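Local coordinates for AB hydrolase-1 domain-containing protein (Streptococcus mutans, PDB 4L9A) that probably acts as a carboxylesterase of the alpha/beta-hydrolase fold, cleaving ester bonds, at residues T145-R150 with E244-E249; L113-S118 with I139-T144; A124-N129 with F225-S230. One frame throughout, in Å; residues are numbered along the deposited sequence.

Contact 1 (T145-R150 with E244-E249); sequences TVMIYR and EKEYLE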
loop_
_atom_site.group_PDB
_atom_site.type_symbol
_atom_site.label_atom_id
_atom_site.label_comp_id
_atom_site.label_asym_id
_atom_site.label_seq_id
_atom_site.Cartn_x
_atom_site.Cartn_y
_atom_site.Cartn_z
ATOM N N THR A 145 6.787 -8.959 -3.568
ATOM C CA THR A 145 8.149 -9.453 -3.350
ATOM C C THR A 145 9.018 -9.305 -4.594
ATOM O O THR A 145 8.517 -9.270 -5.727
ATOM C CB THR A 145 8.189 -10.942 -2.966
ATOM O OG1 THR A 145 7.566 -11.722 -4.001
ATOM C CG2 THR A 145 7.495 -11.187 -1.627
ATOM N N VAL A 146 10.327 -9.239 -4.379
ATOM C CA VAL A 146 11.266 -9.201 -5.483
ATOM C C VAL A 146 11.051 -10.449 -6.340
ATOM O O VAL A 146 11.097 -10.385 -7.569
ATOM C CB VAL A 146 12.717 -9.151 -4.988
ATOM C CG1 VAL A 146 13.670 -9.365 -6.143
ATOM C CG2 VAL A 146 12.991 -7.819 -4.290
HETATM N N MSE A 147 10.774 -11.574 -5.689
HETATM C CA MSE A 147 10.498 -12.802 -6.424
HETATM C C MSE A 147 9.321 -12.655 -7.387
HETATM O O MSE A 147 9.464 -12.898 -8.585
HETATM C CB MSE A 147 10.236 -13.965 -5.475
HETATM C CG MSE A 147 10.141 -15.309 -6.186
HETATM SE SE MSE A 147 9.067 -16.581 -5.167
HETATM C CE MSE A 147 7.298 -16.007 -5.770
ATOM N N ILE A 148 8.159 -12.270 -6.868
ATOM C CA ILE A 148 6.979 -12.158 -7.719
ATOM C C ILE A 148 7.189 -11.052 -8.757
ATOM O O ILE A 148 6.745 -11.164 -9.895
ATOM C CB ILE A 148 5.675 -11.933 -6.900
ATOM C CG1 ILE A 148 4.446 -12.438 -7.666
ATOM C CG2 ILE A 148 5.511 -10.467 -6.507
ATOM C CD1 ILE A 148 4.404 -13.926 -7.833
ATOM N N TYR A 149 7.894 -9.995 -8.368
ATOM C CA TYR A 149 8.138 -8.887 -9.278
ATOM C C TYR A 149 9.004 -9.310 -10.458
ATOM O O TYR A 149 8.697 -8.971 -11.601
ATOM C CB TYR A 149 8.785 -7.696 -8.560
ATOM C CG TYR A 149 9.042 -6.546 -9.499
ATOM C CD1 TYR A 149 8.044 -5.624 -9.781
ATOM C CD2 TYR A 149 10.269 -6.404 -10.133
ATOM C CE1 TYR A 149 8.268 -4.579 -10.649
ATOM C CE2 TYR A 149 10.501 -5.366 -11.005
ATOM C CZ TYR A 149 9.500 -4.458 -11.259
ATOM O OH TYR A 149 9.731 -3.419 -12.124
ATOM N N ARG A 150 10.080 -10.045 -10.180
ATOM C CA ARG A 150 10.960 -10.562 -11.233
ATOM C C ARG A 150 10.232 -11.485 -12.204
ATOM O O ARG A 150 10.539 -11.514 -13.391
ATOM C CB ARG A 150 12.152 -11.319 -10.636
ATOM C CG ARG A 150 13.265 -10.442 -10.108
ATOM C CD ARG A 150 14.436 -11.260 -9.586
ATOM N NE ARG A 150 15.429 -10.393 -8.962
ATOM C CZ ARG A 150 16.064 -10.672 -7.828
ATOM N NH1 ARG A 150 16.949 -9.816 -7.333
ATOM N NH2 ARG A 150 15.813 -11.807 -7.188
ATOM N N GLU A 244 2.554 -18.933 0.810
ATOM C CA GLU A 244 3.248 -19.052 2.094
ATOM C C GLU A 244 4.783 -19.110 1.989
ATOM O O GLU A 244 5.487 -18.361 2.674
ATOM C CB GLU A 244 2.722 -20.255 2.882
ATOM C CG GLU A 244 3.424 -20.468 4.226
ATOM C CD GLU A 244 3.104 -21.823 4.843
ATOM O OE1 GLU A 244 2.809 -22.767 4.088
ATOM O OE2 GLU A 244 3.137 -21.940 6.079
ATOM N N LYS A 245 5.299 -19.995 1.141
ATOM C CA LYS A 245 6.750 -20.173 1.032
ATOM C C LYS A 245 7.464 -18.902 0.556
ATOM O O LYS A 245 8.494 -18.502 1.107
ATOM C CB LYS A 245 7.087 -21.339 0.102
ATOM C CG LYS A 245 8.573 -21.634 0.037
ATOM C CD LYS A 245 8.874 -22.821 -0.862
ATOM C CE LYS A 245 10.375 -23.049 -0.951
ATOM N NZ LYS A 245 10.989 -23.164 0.407
ATOM N N GLU A 246 6.910 -18.288 -0.480
ATOM C CA GLU A 246 7.418 -17.028 -1.011
ATOM C C GLU A 246 7.626 -16.003 0.113
ATOM O O GLU A 246 8.711 -15.443 0.261
ATOM C CB GLU A 246 6.439 -16.491 -2.065
ATOM C CG GLU A 246 6.656 -15.014 -2.460
ATOM C CD GLU A 246 5.496 -14.450 -3.280
ATOM O OE1 GLU A 246 4.557 -15.214 -3.589
ATOM O OE2 GLU A 246 5.516 -13.243 -3.605
ATOM N N TYR A 247 6.591 -15.791 0.918
ATOM C CA TYR A 247 6.664 -14.837 2.021
ATOM C C TYR A 247 7.601 -15.269 3.159
ATOM O O TYR A 247 8.350 -14.451 3.684
ATOM C CB TYR A 247 5.266 -14.468 2.523
ATOM C CG TYR A 247 4.610 -13.462 1.602
ATOM C CD1 TYR A 247 5.167 -12.193 1.423
ATOM C CD2 TYR A 247 3.466 -13.779 0.893
ATOM C CE1 TYR A 247 4.597 -11.276 0.586
ATOM C CE2 TYR A 247 2.884 -12.858 0.043
ATOM C CZ TYR A 247 3.455 -11.609 -0.103
ATOM O OH TYR A 247 2.886 -10.696 -0.944
ATOM N N LEU A 248 7.592 -16.556 3.499
ATOM C CA LEU A 248 8.539 -17.079 4.481
ATOM C C LEU A 248 9.991 -16.794 4.090
ATOM O O LEU A 248 10.827 -16.526 4.950
ATOM C CB LEU A 248 8.340 -18.587 4.678
ATOM C CG LEU A 248 7.121 -19.020 5.494
ATOM C CD1 LEU A 248 7.147 -20.538 5.710
ATOM C CD2 LEU A 248 7.091 -18.282 6.834
ATOM N N GLU A 249 10.289 -16.849 2.794
ATOM C CA GLU A 249 11.648 -16.615 2.304
ATOM C C GLU A 249 11.892 -15.160 1.910
ATOM O O GLU A 249 12.950 -14.832 1.364
ATOM C CB GLU A 249 11.912 -17.456 1.059
ATOM C CG GLU A 249 11.941 -18.949 1.278
ATOM C CD GLU A 249 12.067 -19.689 -0.039
ATOM O OE1 GLU A 249 11.862 -19.044 -1.098
ATOM O OE2 GLU A 249 12.367 -20.905 -0.014
#

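Contact 2 (L113-S118 with I139-T144); sequences LLCVHS and IGLEPT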
loop_
_atom_site.group_PDB
_atom_site.type_symbol
_atom_site.label_atom_id
_atom_site.label_comp_id
_atom_site.label_asym_id
_atom_site.label_seq_id
_atom_site.Cartn_x
_atom_site.Cartn_y
_atom_site.Cartn_z
ATOM N N LEU A 113 3.764 3.224 12.188
ATOM C CA LEU A 113 3.716 1.901 11.575
ATOM C C LEU A 113 3.313 2.107 10.128
ATOM O O LEU A 113 2.497 2.976 9.820
ATOM C CB LEU A 113 2.703 0.995 12.271
ATOM C CG LEU A 113 3.082 0.468 13.655
ATOM C CD1 LEU A 113 2.770 1.509 14.715
ATOM C CD2 LEU A 113 2.334 -0.827 13.939
ATOM N N LEU A 114 3.918 1.333 9.239
ATOM C CA LEU A 114 3.566 1.358 7.830
ATOM C C LEU A 114 2.587 0.231 7.544
ATOM O O LEU A 114 2.806 -0.905 7.969
ATOM C CB LEU A 114 4.816 1.161 6.978
ATOM C CG LEU A 114 5.502 2.442 6.514
ATOM C CD1 LEU A 114 6.918 2.162 6.015
ATOM C CD2 LEU A 114 4.648 3.112 5.446
ATOM N N CYS A 115 1.514 0.545 6.824
ATOM C CA CYS A 115 0.548 -0.459 6.395
ATOM C C CYS A 115 0.412 -0.316 4.892
ATOM O O CYS A 115 0.012 0.736 4.397
ATOM C CB CYS A 115 -0.810 -0.246 7.081
ATOM S SG CYS A 115 -2.118 -1.444 6.589
ATOM N N VAL A 116 0.776 -1.355 4.152
ATOM C CA VAL A 116 0.791 -1.233 2.699
ATOM C C VAL A 116 0.129 -2.418 2.033
ATOM O O VAL A 116 0.043 -3.523 2.610
ATOM C CB VAL A 116 2.238 -1.092 2.158
ATOM C CG1 VAL A 116 3.017 -0.088 2.985
ATOM C CG2 VAL A 116 2.961 -2.465 2.173
ATOM N N HIS A 117 -0.334 -2.181 0.812
ATOM C CA HIS A 117 -0.810 -3.248 -0.054
ATOM C C HIS A 117 0.120 -3.361 -1.250
ATOM O O HIS A 117 0.558 -2.350 -1.797
ATOM C CB HIS A 117 -2.238 -2.949 -0.531
ATOM C CG HIS A 117 -2.803 -3.996 -1.434
ATOM N ND1 HIS A 117 -3.261 -3.719 -2.707
ATOM C CD2 HIS A 117 -2.978 -5.327 -1.255
ATOM C CE1 HIS A 117 -3.703 -4.831 -3.266
ATOM N NE2 HIS A 117 -3.539 -5.825 -2.405
ATOM N N SER A 118 0.468 -4.590 -1.624
ATOM C CA SER A 118 1.072 -4.832 -2.920
ATOM C C SER A 118 2.334 -3.981 -3.162
ATOM O O SER A 118 3.280 -4.021 -2.375
ATOM C CB SER A 118 0.012 -4.562 -4.003
ATOM O OG SER A 118 0.367 -5.131 -5.242
ATOM N N ILE A 139 2.956 -3.624 8.479
ATOM C CA ILE A 139 1.760 -4.424 8.252
ATOM C C ILE A 139 1.589 -4.568 6.747
ATOM O O ILE A 139 1.308 -3.597 6.045
ATOM C CB ILE A 139 0.499 -3.761 8.846
ATOM C CG1 ILE A 139 0.742 -3.312 10.297
ATOM C CG2 ILE A 139 -0.690 -4.695 8.744
ATOM C CD1 ILE A 139 1.088 -4.442 11.249
ATOM N N GLY A 140 1.799 -5.763 6.221
ATOM C CA GLY A 140 1.761 -5.900 4.778
ATOM C C GLY A 140 0.627 -6.783 4.308
ATOM O O GLY A 140 0.481 -7.916 4.759
ATOM N N LEU A 141 -0.183 -6.253 3.406
ATOM C CA LEU A 141 -1.215 -7.036 2.758
ATOM C C LEU A 141 -0.698 -7.439 1.380
ATOM O O LEU A 141 -0.647 -6.617 0.470
ATOM C CB LEU A 141 -2.516 -6.233 2.645
ATOM C CG LEU A 141 -3.153 -5.743 3.954
ATOM C CD1 LEU A 141 -3.053 -6.769 5.085
ATOM C CD2 LEU A 141 -2.545 -4.404 4.392
ATOM N N GLU A 142 -0.294 -8.707 1.243
ATOM C CA GLU A 142 0.363 -9.194 0.023
ATOM C C GLU A 142 1.332 -8.183 -0.608
ATOM O O GLU A 142 1.219 -7.824 -1.788
ATOM C CB GLU A 142 -0.673 -9.716 -0.989
ATOM C CG GLU A 142 -1.270 -11.061 -0.510
ATOM C CD GLU A 142 -2.006 -11.837 -1.581
ATOM O OE1 GLU A 142 -2.131 -11.352 -2.733
ATOM O OE2 GLU A 142 -2.481 -12.946 -1.254
ATOM N N PRO A 143 2.286 -7.703 0.194
ATOM C CA PRO A 143 3.285 -6.776 -0.348
ATOM C C PRO A 143 4.073 -7.451 -1.465
ATOM O O PRO A 143 4.372 -8.646 -1.374
ATOM C CB PRO A 143 4.187 -6.483 0.855
ATOM C CG PRO A 143 4.025 -7.686 1.748
ATOM C CD PRO A 143 2.585 -8.118 1.574
ATOM N N THR A 144 4.387 -6.696 -2.512
ATOM C CA THR A 144 5.035 -7.253 -3.687
ATOM C C THR A 144 6.471 -7.675 -3.368
ATOM O O THR A 144 7.273 -6.848 -2.926
ATOM C CB THR A 144 5.013 -6.237 -4.856
ATOM O OG1 THR A 144 3.681 -5.723 -5.010
ATOM C CG2 THR A 144 5.442 -6.915 -6.156
#

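Contact 3 (A124-N129 with F225-S230); sequences ALQIMN and FKTGIS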
loop_
_atom_site.group_PDB
_atom_site.type_symbol
_atom_site.label_atom_id
_atom_site.label_comp_id
_atom_site.label_asym_id
_atom_site.label_seq_id
_atom_site.Cartn_x
_atom_site.Cartn_y
_atom_site.Cartn_z
ATOM N N ALA A 124 8.006 1.072 1.151
ATOM C CA ALA A 124 7.974 0.842 2.593
ATOM C C ALA A 124 9.318 0.359 3.125
ATOM O O ALA A 124 9.780 0.794 4.177
ATOM C CB ALA A 124 6.852 -0.155 2.951
ATOM N N LEU A 125 9.955 -0.552 2.398
ATOM C CA LEU A 125 11.237 -1.073 2.847
ATOM C C LEU A 125 12.286 0.042 2.935
ATOM O O LEU A 125 13.057 0.103 3.888
ATOM C CB LEU A 125 11.696 -2.205 1.929
ATOM C CG LEU A 125 10.842 -3.470 2.071
ATOM C CD1 LEU A 125 11.031 -4.383 0.863
ATOM C CD2 LEU A 125 11.213 -4.190 3.377
ATOM N N GLN A 126 12.305 0.934 1.951
ATOM C CA GLN A 126 13.290 2.021 1.948
ATOM C C GLN A 126 12.984 3.042 3.035
ATOM O O GLN A 126 13.882 3.521 3.709
ATOM C CB GLN A 126 13.336 2.707 0.581
ATOM C CG GLN A 126 13.483 1.738 -0.575
ATOM C CD GLN A 126 14.800 0.990 -0.535
ATOM O OE1 GLN A 126 15.749 1.426 0.114
ATOM N NE2 GLN A 126 14.866 -0.141 -1.235
ATOM N N ILE A 127 11.705 3.369 3.194
ATOM C CA ILE A 127 11.262 4.298 4.230
ATOM C C ILE A 127 11.724 3.866 5.627
ATOM O O ILE A 127 12.298 4.650 6.383
ATOM C CB ILE A 127 9.721 4.440 4.202
ATOM C CG1 ILE A 127 9.272 5.044 2.869
ATOM C CG2 ILE A 127 9.232 5.277 5.379
ATOM C CD1 ILE A 127 7.794 4.894 2.590
HETATM N N MSE A 128 11.479 2.611 5.975
HETATM C CA MSE A 128 11.842 2.129 7.302
HETATM C C MSE A 128 13.357 2.114 7.484
HETATM O O MSE A 128 13.859 2.301 8.586
HETATM C CB MSE A 128 11.248 0.739 7.553
HETATM C CG MSE A 128 9.723 0.716 7.501
HETATM SE SE MSE A 128 8.969 -1.063 7.943
HETATM C CE MSE A 128 9.314 -1.980 6.239
ATOM N N ASN A 129 14.083 1.904 6.394
ATOM C CA ASN A 129 15.541 1.888 6.438
ATOM C C ASN A 129 16.153 3.297 6.487
ATOM O O ASN A 129 17.279 3.473 6.953
ATOM C CB ASN A 129 16.076 1.074 5.247
ATOM C CG ASN A 129 17.589 0.999 5.203
ATOM O OD1 ASN A 129 18.223 0.370 6.053
ATOM N ND2 ASN A 129 18.177 1.617 4.185
ATOM N N PHE A 225 16.255 -3.540 -4.920
ATOM C CA PHE A 225 15.929 -4.877 -4.432
ATOM C C PHE A 225 16.914 -5.388 -3.382
ATOM O O PHE A 225 17.011 -6.598 -3.150
ATOM C CB PHE A 225 15.881 -5.856 -5.610
ATOM C CG PHE A 225 14.850 -5.514 -6.642
ATOM C CD1 PHE A 225 13.678 -4.870 -6.284
ATOM C CD2 PHE A 225 15.059 -5.824 -7.975
ATOM C CE1 PHE A 225 12.722 -4.553 -7.237
ATOM C CE2 PHE A 225 14.109 -5.506 -8.928
ATOM C CZ PHE A 225 12.940 -4.872 -8.556
ATOM N N LYS A 226 17.634 -4.470 -2.742
ATOM C CA LYS A 226 18.744 -4.861 -1.875
ATOM C C LYS A 226 18.473 -4.596 -0.397
ATOM O O LYS A 226 19.391 -4.652 0.431
ATOM C CB LYS A 226 20.034 -4.150 -2.295
ATOM C CG LYS A 226 20.498 -4.460 -3.714
ATOM C CD LYS A 226 21.809 -3.738 -4.049
ATOM C CE LYS A 226 22.223 -3.952 -5.504
ATOM N NZ LYS A 226 22.521 -5.381 -5.811
ATOM N N THR A 227 17.214 -4.318 -0.073
ATOM C CA THR A 227 16.831 -3.913 1.272
ATOM C C THR A 227 15.825 -4.896 1.851
ATOM O O THR A 227 14.811 -5.194 1.224
ATOM C CB THR A 227 16.173 -2.511 1.253
ATOM O OG1 THR A 227 17.006 -1.592 0.532
ATOM C CG2 THR A 227 15.947 -1.990 2.663
ATOM N N GLY A 228 16.095 -5.394 3.048
ATOM C CA GLY A 228 15.109 -6.177 3.770
ATOM C C GLY A 228 14.675 -5.391 4.992
ATOM O O GLY A 228 15.212 -4.321 5.258
ATOM N N ILE A 229 13.713 -5.911 5.741
ATOM C CA ILE A 229 13.268 -5.256 6.966
ATOM C C ILE A 229 14.209 -5.552 8.132
ATOM O O ILE A 229 14.630 -6.695 8.340
ATOM C CB ILE A 229 11.838 -5.685 7.330
ATOM C CG1 ILE A 229 11.346 -4.929 8.561
ATOM C CG2 ILE A 229 11.779 -7.199 7.569
ATOM C CD1 ILE A 229 9.889 -5.175 8.849
ATOM N N SER A 230 14.554 -4.514 8.886
ATOM C CA SER A 230 15.407 -4.679 10.052
ATOM C C SER A 230 14.845 -5.724 11.011
ATOM O O SER A 230 13.628 -5.846 11.177
ATOM C CB SER A 230 15.566 -3.345 10.777
ATOM O OG SER A 230 16.164 -3.528 12.046
HETATM O O HOH W 1 13.639 -1.821 5.583
HETATM O O HOH W 2 17.551 -1.325 -2.272
#

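Contact 1 (T145-R150 with E244-E249)
T145 and E246 meet at the N-terminus of helix 146-151 of this alpha/beta hydrolase, where T145 is the N-cap residue and E246 reaches in from the short helix 244-248. The polar interactions converge on T145 OG1. With chi1 at 58°, this hydroxyl sits between its own backbone N and carbonyl carbon, turned back over the first helical turn. It accepts the amide hydrogen of I148 in a nearly straight capping bond (I148 N to T145 OG1 3.0 Å, 168° at the hydrogen). Its own proton goes to the carboxylate: T145 OG1 lies 2.6 Å from E246 OE2, approaching on the anti side and somewhat out of the carboxylate plane. OE2 also forms a salt bridge with R243, and OE1 is bonded to the hydroxyl of Y158, so both oxygens of this buried carboxylate are engaged and its rotation should be fixed.

Van der Waals contacts close round the carboxylate. The selenomethionine M147 bends at its third torsion and places CE 3.4 Å from E246 CD, while I148 CB lies 3.5 Å from E246 OE2. The ring of Y247 completes the contact, its CE1 meeting T145 CG2 obliquely at 3.6 Å.

Contact 2 (L113-S118 with I139-T144)
Strands 111-117 and 134-141 are the two parallel strands of a right-handed beta-alpha-beta crossover in the central sheet, and S118, directly after the first of them, stands where the alpha/beta-hydrolase fold places its nucleophile elbow and is probably the nucleophile. The main chains pair in register, C115 with I139, V116 with G140 and H117 with L141. I139 N bonds to L114 O (2.8 Å), V116 N to I139 O (3.0 Å) and L141 N to V116 O (2.9 Å). S118 N then donates to L141 O at 3.1 Å. Beyond the strands the pairing continues through T144 N, which reaches S118 O at 2.9 Å from well above the carbonyl plane. S118 itself has a positive phi (55°), the backbone shape expected at such an elbow.

C115, H117, I139 and L141 share one face of the sheet, where C115 SG touches L141 CD2 at 3.7 Å. H117 has CG anti to its amide nitrogen (chi1 180°), which sends the imidazole across L141, H117 CD2 coming 3.2 Å from L141 O, while H117 NE2 is bonded to the carbonyl of H268. S118 OG makes a weak hydrogen bond with H268 NE2, and E142 OE1 accepts from H268 ND1, a chain consistent with a Ser-His-Glu catalytic triad. E142 OE1 is also gripped by R243, and OE2 by the amide of E240.

Helix 275-287 packs against I139 and L141 on one face; helix 120-130 covers L114 and V116 on the other, and strand 43-47 flanks 111-117 at its far edge.

Contact 3 (A124-N129 with F225-S230)
The carboxamide of Q126 presents its oxygen and nitrogen end to T227, whose hydroxyl stands off to one side of the amide plane, while water 2 stands off to the other. T227 OG1 donates a weak hydrogen bond to Q126 OE1 at 3.3 Å. The CB of Q126 points away from the loop, and it is the bend at chi2 (-64°) that swings the amide round to T227. Water 2 accepts from Q126 NE2 (3.1 Å) and from K226 N, tying the same amide to the loop backbone.

T227 is wedged against the helix by its methyl as well: CG2 lies 3.8 Å from L125 O and 4.0 Å from N129 CB. L125 O, already the acceptor of N129 N within the helix, also accepts a hydrogen bond from water 1 (2.6 Å), which donates as well to G228 O (3.0 Å). Apolar contact carries the rest, with L125 CD2 4.3 Å from I229 CB, and M128 CE, of a selenomethionine, 4.2 Å from I229 CD1.

This partly exposed seam joins helix 120-130 to the loop leading into strand 235-239. L125 also rests on E251 and Y252, M128 and I229 both lean on F138 of strand 134-141, and helix 93-106 flanks Q126 and I127.

In the fold
Contact 2 holds the probable active site, S118 and E142 with H268, and both other contacts touch it. Contact 1 has its centre about 13 Å away, and its segment 145-150 follows 139-144 directly in the chain. Y247 OH probably bonds P143 O at 2.6 Å, and R243 bridges the two, holding E142 through NH2 and E246 through NH1. Contact 3, about 12 Å between centres, lies on the helix 120-130 that follows S118: L114 CD1 packs 3.5 Å from M128 CG, and V116 CG1 3.8 Å from A124 CB. Contacts 1 and 3, centres about 15 Å apart, meet where F225 CZ lies 3.5 Å from Y149 CD2.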